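Local structure of 2-Cys Peroxiredoxin (Plasmodium vivax SaI-1, 2I81) at residues E43-L46 / T47-I50; T65-C68 / P69-I72; L121-I124 / T125-S129; L147-M150 / N151-Q155. The protein probably reduces hydrogen peroxide and organic hydroperoxides through a peroxidatic cysteine, as a typical 2-Cys peroxiredoxin in an assembly of ten chains. All coordinates share one frame; numbering follows the deposited sequence.

Contact 1. Residues E43-L46 / T47-I50; sequences EVNL and TQFI
Where strand 41-45 ends, the backbone folds back in a tight right-handed turn: Phe49 N donates to Leu46 O at 3.0 Å and Gln48 N reaches Asn45 O at 3.3 Å, both bonds spanning three residues. The side chain of Gln48 returns toward the strand. Its CG is placed between the backbone N and the carbonyl carbon (chi1 80°), and with the chain extended beyond that point NE2 arrives 2.9 Å from Asn45 OD1. In this bond the oxygen lies practically in the Gln48 amide plane, whereas NE2 is tilted 35° from the carbonyl plane of Asn45, and the two amide planes stand 73° apart. Asn45 OD1 therefore fixes the end of Gln48, while Asn45 ND2 rests beside Thr47, 3.3 Å from its CB. The aliphatic part of Gln48 is used as well: CG sits over the centre of the Phe49 ring on one face, 3.7 Å above the plane, in a CH-pi arrangement. Val44 meets the same ring at its edge, with CG1 3.5 Å from Phe49 CE1, the two side chains crossing at about a right angle. Leu90 of strand 87-93 touches both Val44 and Phe49, so this side faces the interior, and Leu46 is joined to Phe30 through the backbone. The arrangement is the exit of an antiparallel hairpin, strands 31-35 and 41-45, into a tight turn closed by bonds three residues apart, part of the N-terminal region that peroxiredoxins add to the thioredoxin fold.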
ATOM      1  N   GLU A  43     -36.586   0.796 -22.179  1.00 32.39           N
ATOM      2  CA  GLU A  43     -35.607   1.042 -21.139  1.00 33.62           C
ATOM      3  C   GLU A  43     -36.343   1.559 -19.914  1.00 32.05           C
ATOM      4  O   GLU A  43     -37.256   2.381 -20.029  1.00 29.96           O
ATOM      5  CB  GLU A  43     -34.591   2.076 -21.631  1.00 34.83           C
ATOM      6  CG  GLU A  43     -33.456   2.387 -20.672  1.00 40.30           C
ATOM      7  CD  GLU A  43     -32.397   3.263 -21.310  1.00 49.61           C
ATOM      8  OE1 GLU A  43     -32.250   4.428 -20.883  1.00 51.98           O
ATOM      9  OE2 GLU A  43     -31.715   2.791 -22.246  1.00 48.93           O
ATOM     10  N   VAL A  44     -35.953   1.067 -18.744  1.00 31.92           N
ATOM     11  CA  VAL A  44     -36.552   1.501 -17.489  1.00 31.56           C
ATOM     12  C   VAL A  44     -35.443   1.842 -16.501  1.00 31.20           C
ATOM     13  O   VAL A  44     -34.472   1.092 -16.368  1.00 32.00           O
ATOM     14  CB  VAL A  44     -37.488   0.408 -16.900  1.00 31.21           C
ATOM     15  CG1 VAL A  44     -37.881   0.722 -15.462  1.00 32.79           C
ATOM     16  CG2 VAL A  44     -38.734   0.237 -17.763  1.00 30.58           C
ATOM     17  N   ASN A  45     -35.581   2.979 -15.825  1.00 30.78           N
ATOM     18  CA  ASN A  45     -34.663   3.329 -14.748  1.00 31.35           C
ATOM     19  C   ASN A  45     -35.389   3.758 -13.477  1.00 30.94           C
ATOM     20  O   ASN A  45     -36.504   4.278 -13.539  1.00 30.35           O
ATOM     21  CB  ASN A  45     -33.647   4.385 -15.202  1.00 33.04           C
ATOM     22  CG  ASN A  45     -34.282   5.732 -15.481  1.00 38.24           C
ATOM     23  OD1 ASN A  45     -35.171   5.856 -16.325  1.00 48.23           O
ATOM     24  ND2 ASN A  45     -33.812   6.757 -14.783  1.00 39.49           N
ATOM     25  N   LEU A  46     -34.749   3.530 -12.331  1.00 31.55           N
ATOM     26  CA  LEU A  46     -35.346   3.819 -11.024  1.00 31.63           C
ATOM     27  C   LEU A  46     -35.789   5.275 -10.907  1.00 32.35           C
ATOM     28  O   LEU A  46     -36.854   5.558 -10.354  1.00 31.60           O
ATOM     29  CB  LEU A  46     -34.367   3.479  -9.891  1.00 32.08           C
ATOM     30  CG  LEU A  46     -34.885   2.991  -8.524  1.00 34.60           C
ATOM     31  CD1 LEU A  46     -33.706   2.656  -7.621  1.00 36.20           C
ATOM     32  CD2 LEU A  46     -35.823   3.976  -7.813  1.00 42.67           C
ATOM     33  N   THR A  47     -34.977   6.188 -11.441  1.00 33.33           N
ATOM     34  CA  THR A  47     -35.231   7.626 -11.332  1.00 35.34           C
ATOM     35  C   THR A  47     -36.607   8.036 -11.862  1.00 34.66           C
ATOM     36  O   THR A  47     -37.276   8.870 -11.252  1.00 36.53           O
ATOM     37  CB  THR A  47     -34.131   8.463 -12.035  1.00 35.85           C
ATOM     38  OG1 THR A  47     -32.835   7.988 -11.639  1.00 40.11           O
ATOM     39  CG2 THR A  47     -34.252   9.944 -11.679  1.00 41.34           C
ATOM     40  N   GLN A  48     -37.033   7.450 -12.979  1.00 33.75           N
ATOM     41  CA  GLN A  48     -38.310   7.834 -13.587  1.00 31.09           C
ATOM     42  C   GLN A  48     -39.513   7.611 -12.659  1.00 29.54           C
ATOM     43  O   GLN A  48     -40.585   8.176 -12.885  1.00 29.53           O
ATOM     44  CB  GLN A  48     -38.517   7.131 -14.933  1.00 30.72           C
ATOM     45  CG  GLN A  48     -39.004   5.694 -14.837  1.00 30.62           C
ATOM     46  CD  GLN A  48     -39.033   4.996 -16.178  1.00 31.91           C
ATOM     47  OE1 GLN A  48     -40.071   4.492 -16.605  1.00 26.52           O
ATOM     48  NE2 GLN A  48     -37.889   4.964 -16.856  1.00 30.39           N
ATOM     49  N   PHE A  49     -39.327   6.801 -11.617  1.00 28.97           N
ATOM     50  CA  PHE A  49     -40.402   6.494 -10.674  1.00 29.37           C
ATOM     51  C   PHE A  49     -40.365   7.326  -9.400  1.00 31.96           C
ATOM     52  O   PHE A  49     -41.398   7.494  -8.746  1.00 30.43           O
ATOM     53  CB  PHE A  49     -40.399   5.011 -10.302  1.00 27.79           C
ATOM     54  CG  PHE A  49     -40.597   4.094 -11.467  1.00 28.00           C
ATOM     55  CD1 PHE A  49     -39.560   3.278 -11.899  1.00 26.11           C
ATOM     56  CD2 PHE A  49     -41.816   4.047 -12.136  1.00 26.46           C
ATOM     57  CE1 PHE A  49     -39.732   2.424 -12.980  1.00 25.48           C
ATOM     58  CE2 PHE A  49     -41.997   3.198 -13.223  1.00 27.05           C
ATOM     59  CZ  PHE A  49     -40.953   2.384 -13.644  1.00 29.44           C
ATOM     60  N   ILE A  50     -39.184   7.831  -9.043  1.00 34.24           N
ATOM     61  CA  ILE A  50     -39.035   8.605  -7.810  1.00 39.58           C
ATOM     62  C   ILE A  50     -40.033   9.769  -7.781  1.00 39.85           C
ATOM     63  O   ILE A  50     -40.100  10.574  -8.714  1.00 40.88           O
ATOM     64  CB  ILE A  50     -37.564   9.069  -7.549  1.00 40.31           C
ATOM     65  CG1 ILE A  50     -37.366   9.402  -6.065  1.00 39.48           C
ATOM     66  CG2 ILE A  50     -37.161  10.240  -8.459  1.00 45.16           C
ATOM     67  CD1 ILE A  50     -35.906   9.493  -5.623  1.00 43.70           C
TER

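Contact 2. Residues T65-C68 / P69-I72; sequences TFVC and PSEI
The peroxiredoxin active-site motif PxxxTxxC, here running from Pro61 to Cys68, enters helix 67-77 at this point, with Cys68, probably the peroxidatic cysteine, in the first turn and Pro69 directly after it. Ile72 N donates to Cys68 O at 3.0 Å, almost straight at 169°, and Glu71 N donates to Val67 O at 3.1 Å. Val67 O is gripped a second time by the hydroxyl of Ser70, whose OG stands 2.6 Å away and close to the carbonyl plane; the same OG is hydrogen-bonded to Ala190 N of the second subunit. Pro69, with no N-H to offer, instead packs its ring on the incoming chain, CD lying 3.3 Å from Phe66 O. The Cys68 side chain leaves the helix on another side. Its SG is anti to the carbonyl carbon and beside the backbone N (chi1 -50°), which brings it 3.1 Å from Thr65 OG1; that hydroxyl is held by a hydrogen bond to Leu62 O. Val67 and Glu71 lie one turn apart, and Val67 CG1 rests 3.6 Å from Glu71 CD, against the carboxyl end of the extended chain. Glu71 OE2 forms salt bridges with Arg143 and Arg166, and Arg143 also touches Val67 and Cys68, so Glu71 probably acts as a second-shell residue that holds this arginine against the cysteine side chain. Val187 and Pro189 of the second subunit pack on Val67 and Ser70. An intact helical turn around the cysteine is characteristic of the fully folded, reduced active site of 2-Cys peroxiredoxins.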
ATOM      1  N   THR A  65     -37.399 -21.803 -16.683  1.00 28.13           N
ATOM      2  CA  THR A  65     -37.232 -22.711 -15.549  1.00 30.06           C
ATOM      3  C   THR A  65     -38.571 -23.045 -14.882  1.00 31.37           C
ATOM      4  O   THR A  65     -39.587 -23.179 -15.566  1.00 32.15           O
ATOM      5  CB  THR A  65     -36.177 -22.219 -14.523  1.00 30.43           C
ATOM      6  OG1 THR A  65     -36.453 -20.862 -14.152  1.00 34.32           O
ATOM      7  CG2 THR A  65     -34.774 -22.321 -15.106  1.00 24.08           C
ATOM      8  N   PHE A  66     -38.573 -23.166 -13.554  1.00 33.25           N
ATOM      9  CA  PHE A  66     -39.614 -23.932 -12.862  1.00 34.70           C
ATOM     10  C   PHE A  66     -40.528 -23.136 -11.921  1.00 34.43           C
ATOM     11  O   PHE A  66     -41.722 -23.006 -12.194  1.00 35.79           O
ATOM     12  CB  PHE A  66     -38.979 -25.147 -12.168  1.00 34.64           C
ATOM     13  CG  PHE A  66     -37.842 -25.760 -12.952  1.00 38.38           C
ATOM     14  CD1 PHE A  66     -38.056 -26.273 -14.230  1.00 35.08           C
ATOM     15  CD2 PHE A  66     -36.556 -25.807 -12.422  1.00 39.72           C
ATOM     16  CE1 PHE A  66     -37.011 -26.821 -14.966  1.00 33.45           C
ATOM     17  CE2 PHE A  66     -35.504 -26.363 -13.150  1.00 37.60           C
ATOM     18  CZ  PHE A  66     -35.734 -26.873 -14.424  1.00 34.04           C
ATOM     19  N   VAL A  67     -39.978 -22.616 -10.823  1.00 34.64           N
ATOM     20  CA  VAL A  67     -40.749 -21.779  -9.896  1.00 34.62           C
ATOM     21  C   VAL A  67     -41.061 -20.432 -10.546  1.00 34.87           C
ATOM     22  O   VAL A  67     -42.144 -19.874 -10.351  1.00 35.96           O
ATOM     23  CB  VAL A  67     -39.987 -21.510  -8.575  1.00 35.01           C
ATOM     24  CG1 VAL A  67     -40.850 -20.723  -7.597  1.00 34.20           C
ATOM     25  CG2 VAL A  67     -39.506 -22.796  -7.934  1.00 34.75           C
ATOM     26  N   CYS A  68     -40.103 -19.929 -11.323  1.00 32.97           N
ATOM     27  CA  CYS A  68     -40.167 -18.593 -11.917  1.00 31.93           C
ATOM     28  C   CYS A  68     -41.479 -18.275 -12.649  1.00 30.52           C
ATOM     29  O   CYS A  68     -42.117 -17.268 -12.330  1.00 29.98           O
ATOM     30  CB  CYS A  68     -38.964 -18.347 -12.839  1.00 31.77           C
ATOM     31  SG  CYS A  68     -37.360 -18.721 -12.102  1.00 34.97           S
ATOM     32  N   PRO A  69     -41.889 -19.122 -13.622  1.00 29.01           N
ATOM     33  CA  PRO A  69     -43.107 -18.790 -14.370  1.00 28.87           C
ATOM     34  C   PRO A  69     -44.348 -18.734 -13.487  1.00 29.06           C
ATOM     35  O   PRO A  69     -45.205 -17.874 -13.693  1.00 28.73           O
ATOM     36  CB  PRO A  69     -43.227 -19.927 -15.392  1.00 28.28           C
ATOM     37  CG  PRO A  69     -42.400 -21.020 -14.865  1.00 27.13           C
ATOM     38  CD  PRO A  69     -41.292 -20.387 -14.092  1.00 30.02           C
ATOM     39  N   SER A  70     -44.428 -19.632 -12.507  1.00 30.19           N
ATOM     40  CA  SER A  70     -45.550 -19.664 -11.574  1.00 30.58           C
ATOM     41  C   SER A  70     -45.641 -18.377 -10.756  1.00 30.54           C
ATOM     42  O   SER A  70     -46.740 -17.926 -10.434  1.00 31.30           O
ATOM     43  CB  SER A  70     -45.469 -20.886 -10.652  1.00 32.12           C
ATOM     44  OG  SER A  70     -44.455 -20.737  -9.672  1.00 33.55           O
ATOM     45  N   GLU A  71     -44.490 -17.791 -10.434  1.00 29.09           N
ATOM     46  CA  GLU A  71     -44.438 -16.531  -9.692  1.00 29.54           C
ATOM     47  C   GLU A  71     -44.826 -15.350 -10.572  1.00 28.05           C
ATOM     48  O   GLU A  71     -45.627 -14.503 -10.168  1.00 28.85           O
ATOM     49  CB  GLU A  71     -43.046 -16.311  -9.096  1.00 29.19           C
ATOM     50  CG  GLU A  71     -42.631 -17.377  -8.091  1.00 34.37           C
ATOM     51  CD  GLU A  71     -41.246 -17.142  -7.528  1.00 33.80           C
ATOM     52  OE1 GLU A  71     -41.116 -17.093  -6.288  1.00 29.04           O
ATOM     53  OE2 GLU A  71     -40.285 -17.005  -8.319  1.00 35.28           O
ATOM     54  N   ILE A  72     -44.254 -15.306 -11.774  1.00 26.33           N
ATOM     55  CA  ILE A  72     -44.517 -14.237 -12.737  1.00 25.30           C
ATOM     56  C   ILE A  72     -46.002 -14.180 -13.104  1.00 25.32           C
ATOM     57  O   ILE A  72     -46.589 -13.096 -13.165  1.00 24.30           O
ATOM     58  CB  ILE A  72     -43.626 -14.382 -14.001  1.00 26.13           C
ATOM     59  CG1 ILE A  72     -42.149 -14.223 -13.617  1.00 24.70           C
ATOM     60  CG2 ILE A  72     -43.999 -13.343 -15.063  1.00 24.18           C
ATOM     61  CD1 ILE A  72     -41.178 -14.834 -14.598  1.00 25.18           C
TER

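Contact 3. Residues L121-I124 / T125-S129; sequences LSDI and TKSIS
Asp123 opens the type I beta turn (Asp123 to Lys126) that leads from strand 119-122 into helix 127-131, and its carboxylate lies across the helix start, against Ile128 and Ser129. With CG anti to the backbone N (chi1 -169°), the group extends over the first helical turn and presents one oxygen to each of two successive amides. Ile128 N donates to Asp123 OD2 at 3.0 Å and Ser129 N to Asp123 OD1 at 2.8 Å, both on the syn side and about 30° out of the carboxylate plane. Ser129 OG joins them from a different direction, meeting Asp123 OD1 nearly along its C-O axis at 2.7 Å. The carboxylate thus caps amides of the first turn, and the N-H groups there would be expected to stabilise its negative charge. The Ile128 side chain runs alongside that of Asp123 with the reverse heading, bringing Ile128 CG1 to 3.3 Å from Asp123 OD2. A water donates to Asp123 OD2 and accepts from Thr125 N, bridging the turn. Lys126, the N-cap residue, sends NZ away to Ser139 O and to Ile124 O of the third subunit. Thr125 makes an ST turn, its OG1 accepting from Ser127 N at 3.2 Å and from Ser127 OG at 2.7 Å.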
ATOM      1  N   LEU A 121     -37.440  -6.708 -16.797  1.00 22.50           N
ATOM      2  CA  LEU A 121     -36.118  -6.114 -16.958  1.00 22.47           C
ATOM      3  C   LEU A 121     -35.077  -7.163 -17.328  1.00 21.48           C
ATOM      4  O   LEU A 121     -35.184  -8.327 -16.932  1.00 23.33           O
ATOM      5  CB  LEU A 121     -35.685  -5.390 -15.677  1.00 21.75           C
ATOM      6  CG  LEU A 121     -36.589  -4.312 -15.064  1.00 23.99           C
ATOM      7  CD1 LEU A 121     -35.986  -3.802 -13.760  1.00 23.24           C
ATOM      8  CD2 LEU A 121     -36.826  -3.156 -16.030  1.00 23.08           C
ATOM      9  N   SER A 122     -34.075  -6.736 -18.088  1.00 21.82           N
ATOM     10  CA  SER A 122     -32.957  -7.591 -18.455  1.00 22.43           C
ATOM     11  C   SER A 122     -31.703  -7.122 -17.726  1.00 22.56           C
ATOM     12  O   SER A 122     -31.184  -6.037 -18.003  1.00 23.45           O
ATOM     13  CB  SER A 122     -32.743  -7.563 -19.972  1.00 22.46           C
ATOM     14  OG  SER A 122     -31.562  -8.257 -20.338  1.00 23.11           O
ATOM     15  N   ASP A 123     -31.229  -7.935 -16.786  1.00 23.19           N
ATOM     16  CA  ASP A 123     -29.993  -7.639 -16.068  1.00 23.33           C
ATOM     17  C   ASP A 123     -28.831  -8.360 -16.751  1.00 22.58           C
ATOM     18  O   ASP A 123     -28.143  -9.190 -16.147  1.00 20.80           O
ATOM     19  CB  ASP A 123     -30.114  -8.041 -14.595  1.00 22.63           C
ATOM     20  CG  ASP A 123     -28.961  -7.528 -13.745  1.00 25.16           C
ATOM     21  OD1 ASP A 123     -28.744  -8.085 -12.648  1.00 23.98           O
ATOM     22  OD2 ASP A 123     -28.269  -6.574 -14.165  1.00 33.05           O
ATOM     23  N   ILE A 124     -28.628  -8.025 -18.024  1.00 22.34           N
ATOM     24  CA  ILE A 124     -27.671  -8.719 -18.888  1.00 23.58           C
ATOM     25  C   ILE A 124     -26.213  -8.561 -18.434  1.00 23.40           C
ATOM     26  O   ILE A 124     -25.382  -9.428 -18.705  1.00 25.36           O
ATOM     27  CB  ILE A 124     -27.867  -8.320 -20.391  1.00 24.44           C
ATOM     28  CG1 ILE A 124     -27.112  -9.270 -21.333  1.00 26.71           C
ATOM     29  CG2 ILE A 124     -27.491  -6.855 -20.643  1.00 25.06           C
ATOM     30  CD1 ILE A 124     -27.779 -10.625 -21.528  1.00 27.11           C
ATOM     31  N   THR A 125     -25.916  -7.466 -17.736  1.00 22.28           N
ATOM     32  CA  THR A 125     -24.576  -7.222 -17.195  1.00 22.69           C
ATOM     33  C   THR A 125     -24.410  -7.829 -15.801  1.00 23.33           C
ATOM     34  O   THR A 125     -23.289  -7.946 -15.298  1.00 23.54           O
ATOM     35  CB  THR A 125     -24.246  -5.708 -17.118  1.00 22.32           C
ATOM     36  OG1 THR A 125     -25.062  -5.083 -16.113  1.00 27.90           O
ATOM     37  CG2 THR A 125     -24.486  -5.022 -18.460  1.00 19.82           C
ATOM     38  N   LYS A 126     -25.536  -8.205 -15.190  1.00 23.79           N
ATOM     39  CA  LYS A 126     -25.597  -8.727 -13.813  1.00 24.71           C
ATOM     40  C   LYS A 126     -25.379  -7.658 -12.737  1.00 25.66           C
ATOM     41  O   LYS A 126     -25.349  -7.975 -11.545  1.00 27.47           O
ATOM     42  CB  LYS A 126     -24.625  -9.897 -13.595  1.00 24.76           C
ATOM     43  CG  LYS A 126     -24.916 -11.145 -14.407  1.00 22.23           C
ATOM     44  CD  LYS A 126     -23.872 -12.211 -14.121  1.00 25.54           C
ATOM     45  CE  LYS A 126     -23.763 -13.206 -15.260  1.00 23.70           C
ATOM     46  NZ  LYS A 126     -24.880 -14.192 -15.271  1.00 21.78           N
ATOM     47  N   SER A 127     -25.241  -6.399 -13.153  1.00 23.85           N
ATOM     48  CA  SER A 127     -24.921  -5.311 -12.226  1.00 22.26           C
ATOM     49  C   SER A 127     -26.052  -4.973 -11.253  1.00 21.00           C
ATOM     50  O   SER A 127     -25.789  -4.564 -10.122  1.00 22.29           O
ATOM     51  CB  SER A 127     -24.468  -4.059 -12.983  1.00 21.82           C
ATOM     52  OG  SER A 127     -25.471  -3.612 -13.882  1.00 26.04           O
ATOM     53  N   ILE A 128     -27.301  -5.144 -11.688  1.00 18.92           N
ATOM     54  CA  ILE A 128     -28.459  -4.888 -10.822  1.00 18.12           C
ATOM     55  C   ILE A 128     -28.511  -5.907  -9.678  1.00 19.77           C
ATOM     56  O   ILE A 128     -28.730  -5.536  -8.522  1.00 22.32           O
ATOM     57  CB  ILE A 128     -29.799  -4.871 -11.610  1.00 19.68           C
ATOM     58  CG1 ILE A 128     -29.719  -3.892 -12.788  1.00 16.73           C
ATOM     59  CG2 ILE A 128     -30.967  -4.505 -10.689  1.00 15.75           C
ATOM     60  CD1 ILE A 128     -30.758  -4.132 -13.868  1.00 15.49           C
ATOM     61  N   SER A 129     -28.297  -7.181 -10.006  1.00 20.99           N
ATOM     62  CA  SER A 129     -28.241  -8.247  -9.004  1.00 23.42           C
ATOM     63  C   SER A 129     -27.056  -8.053  -8.061  1.00 23.71           C
ATOM     64  O   SER A 129     -27.169  -8.294  -6.857  1.00 23.38           O
ATOM     65  CB  SER A 129     -28.154  -9.618  -9.679  1.00 22.17           C
ATOM     66  OG  SER A 129     -29.213  -9.804 -10.602  1.00 28.87           O
TER
HETATM   67  O   HOH W   1     -27.658  -5.170 -16.776  1.00 38.56           O

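Contact 4. Residues L147-M150 / N151-Q155; sequences LIDM and NGIVQ
Backbone bonds join Leu147-Met150 to Asn151-Gln155 as the closed end of a beta hairpin. Gln155 N donates to Leu147 O at 2.9 Å and Asp149 N to Ile153 O at 3.0 Å, and they flank the non-hydrogen-bonded antiparallel pair of Ile148 and Val154. Gly152 N closes a type I turn on Asp149 O; with Gly152 at positive phi, the loop is a type I turn with a G1 beta bulge. Side-chain bonds come from the Asp149 carboxylate, which a chi1 of 65° swings back over the loop. Asp149 OD1 takes Ile153 N at 2.8 Å from above the carboxylate plane, satisfying an amide that the bulge leaves without a cross-strand carbonyl, and a weak bond from Asn151 N adds to it. Gln155 NE2 reaches Asp149 OD2 at 3.0 Å from above the carboxylate plane (38° out of it), a bent bond although the carboxylate and amide planes are only 27° apart. Apolar contact is lighter: Ile148 CG2 rests on Gly152 CA at 3.5 Å. Ile148 and Val154 share the sheet face touched by Ala27, while Leu147 and Gln155 meet Ile178 of helix 168-184. Strand 54-59 borders the hairpin at Ile148, and Gln155 bonds to the second subunit, through its backbone and from OE1 to Asn161, where strand 154-160 reaches the dimer interface.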
ATOM      1  N   LEU A 147     -39.029  -3.715  -2.074  1.00 25.28           N
ATOM      2  CA  LEU A 147     -40.064  -2.693  -2.108  1.00 23.84           C
ATOM      3  C   LEU A 147     -39.455  -1.315  -1.880  1.00 22.42           C
ATOM      4  O   LEU A 147     -38.905  -1.033  -0.812  1.00 23.50           O
ATOM      5  CB  LEU A 147     -41.165  -2.991  -1.088  1.00 23.82           C
ATOM      6  CG  LEU A 147     -42.453  -2.164  -1.169  1.00 28.86           C
ATOM      7  CD1 LEU A 147     -43.075  -2.188  -2.564  1.00 29.92           C
ATOM      8  CD2 LEU A 147     -43.442  -2.672  -0.149  1.00 32.55           C
ATOM      9  N   ILE A 148     -39.555  -0.471  -2.899  1.00 22.13           N
ATOM     10  CA  ILE A 148     -38.983   0.866  -2.865  1.00 20.21           C
ATOM     11  C   ILE A 148     -40.122   1.878  -2.811  1.00 23.95           C
ATOM     12  O   ILE A 148     -41.038   1.829  -3.636  1.00 26.74           O
ATOM     13  CB  ILE A 148     -38.081   1.116  -4.101  1.00 21.11           C
ATOM     14  CG1 ILE A 148     -37.009   0.023  -4.212  1.00 19.48           C
ATOM     15  CG2 ILE A 148     -37.431   2.490  -4.031  1.00 17.96           C
ATOM     16  CD1 ILE A 148     -36.454  -0.173  -5.616  1.00 17.27           C
ATOM     17  N   ASP A 149     -40.075   2.782  -1.833  1.00 24.63           N
ATOM     18  CA  ASP A 149     -41.128   3.787  -1.698  1.00 26.44           C
ATOM     19  C   ASP A 149     -40.953   4.948  -2.678  1.00 26.59           C
ATOM     20  O   ASP A 149     -40.015   4.957  -3.481  1.00 25.48           O
ATOM     21  CB  ASP A 149     -41.281   4.268  -0.241  1.00 25.79           C
ATOM     22  CG  ASP A 149     -40.057   5.016   0.283  1.00 29.06           C
ATOM     23  OD1 ASP A 149     -39.255   5.544  -0.518  1.00 29.92           O
ATOM     24  OD2 ASP A 149     -39.904   5.085   1.522  1.00 31.15           O
ATOM     25  N   MET A 150     -41.858   5.920  -2.605  1.00 27.85           N
ATOM     26  CA  MET A 150     -41.864   7.043  -3.541  1.00 30.71           C
ATOM     27  C   MET A 150     -40.681   7.995  -3.356  1.00 29.91           C
ATOM     28  O   MET A 150     -40.390   8.805  -4.239  1.00 30.48           O
ATOM     29  CB  MET A 150     -43.193   7.801  -3.474  1.00 30.08           C
ATOM     30  CG  MET A 150     -44.362   7.040  -4.088  1.00 31.38           C
ATOM     31  SD  MET A 150     -45.850   8.037  -4.299  1.00 37.58           S
ATOM     32  CE  MET A 150     -46.414   8.196  -2.605  1.00 45.17           C
ATOM     33  N   ASN A 151     -40.003   7.894  -2.217  1.00 28.38           N
ATOM     34  CA  ASN A 151     -38.786   8.665  -1.984  1.00 28.89           C
ATOM     35  C   ASN A 151     -37.519   7.893  -2.365  1.00 30.19           C
ATOM     36  O   ASN A 151     -36.403   8.369  -2.144  1.00 31.48           O
ATOM     37  CB  ASN A 151     -38.723   9.153  -0.531  1.00 28.92           C
ATOM     38  CG  ASN A 151     -39.823  10.150  -0.197  1.00 33.72           C
ATOM     39  OD1 ASN A 151     -40.418  10.092   0.880  1.00 36.21           O
ATOM     40  ND2 ASN A 151     -40.097  11.071  -1.116  1.00 28.26           N
ATOM     41  N   GLY A 152     -37.704   6.710  -2.946  1.00 28.16           N
ATOM     42  CA  GLY A 152     -36.588   5.873  -3.379  1.00 28.44           C
ATOM     43  C   GLY A 152     -35.872   5.174  -2.237  1.00 29.18           C
ATOM     44  O   GLY A 152     -34.672   4.909  -2.323  1.00 30.19           O
ATOM     45  N   ILE A 153     -36.610   4.874  -1.170  1.00 27.72           N
ATOM     46  CA  ILE A 153     -36.056   4.213   0.016  1.00 27.17           C
ATOM     47  C   ILE A 153     -36.589   2.781   0.132  1.00 27.03           C
ATOM     48  O   ILE A 153     -37.799   2.556   0.035  1.00 26.22           O
ATOM     49  CB  ILE A 153     -36.371   5.011   1.315  1.00 28.18           C
ATOM     50  CG1 ILE A 153     -35.768   6.422   1.242  1.00 28.56           C
ATOM     51  CG2 ILE A 153     -35.860   4.270   2.558  1.00 27.20           C
ATOM     52  CD1 ILE A 153     -36.376   7.419   2.220  1.00 28.18           C
ATOM     53  N   VAL A 154     -35.683   1.823   0.331  1.00 25.95           N
ATOM     54  CA  VAL A 154     -36.060   0.418   0.512  1.00 24.36           C
ATOM     55  C   VAL A 154     -36.721   0.218   1.873  1.00 25.13           C
ATOM     56  O   VAL A 154     -36.121   0.501   2.912  1.00 25.39           O
ATOM     57  CB  VAL A 154     -34.847  -0.540   0.369  1.00 24.70           C
ATOM     58  CG1 VAL A 154     -35.267  -1.991   0.599  1.00 21.17           C
ATOM     59  CG2 VAL A 154     -34.210  -0.396  -0.999  1.00 22.84           C
ATOM     60  N   GLN A 155     -37.959  -0.266   1.855  1.00 24.57           N
ATOM     61  CA  GLN A 155     -38.717  -0.497   3.081  1.00 23.80           C
ATOM     62  C   GLN A 155     -38.796  -1.976   3.438  1.00 24.10           C
ATOM     63  O   GLN A 155     -39.077  -2.329   4.587  1.00 23.25           O
ATOM     64  CB  GLN A 155     -40.131   0.078   2.954  1.00 23.08           C
ATOM     65  CG  GLN A 155     -40.195   1.594   2.826  1.00 22.51           C
ATOM     66  CD  GLN A 155     -39.668   2.321   4.052  1.00 22.81           C
ATOM     67  OE1 GLN A 155     -39.851   1.874   5.186  1.00 29.79           O
ATOM     68  NE2 GLN A 155     -39.014   3.454   3.827  1.00 25.67           N
TER

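The four contacts follow one another along the chain, and contacts 1, 3 and 4 all reach the same mixed sheet. Contact 1 touches both of the others on it: Val44 CB lies 3.7 Å from Leu121 CD2 of contact 3, and Ile50 CG1 lies 3.6 Å from Met150 O of contact 4. Contact 2, at the probable peroxidatic site, stands apart. Its nearest atoms are about 9 Å from contact 3 and about 14 Å from contact 4, which lies on the opposite side of the chain's centre, 25 Å away between contact centres. Contacts 2 and 4 both meet the second subunit, whereas contacts 2 and 3 both meet the third.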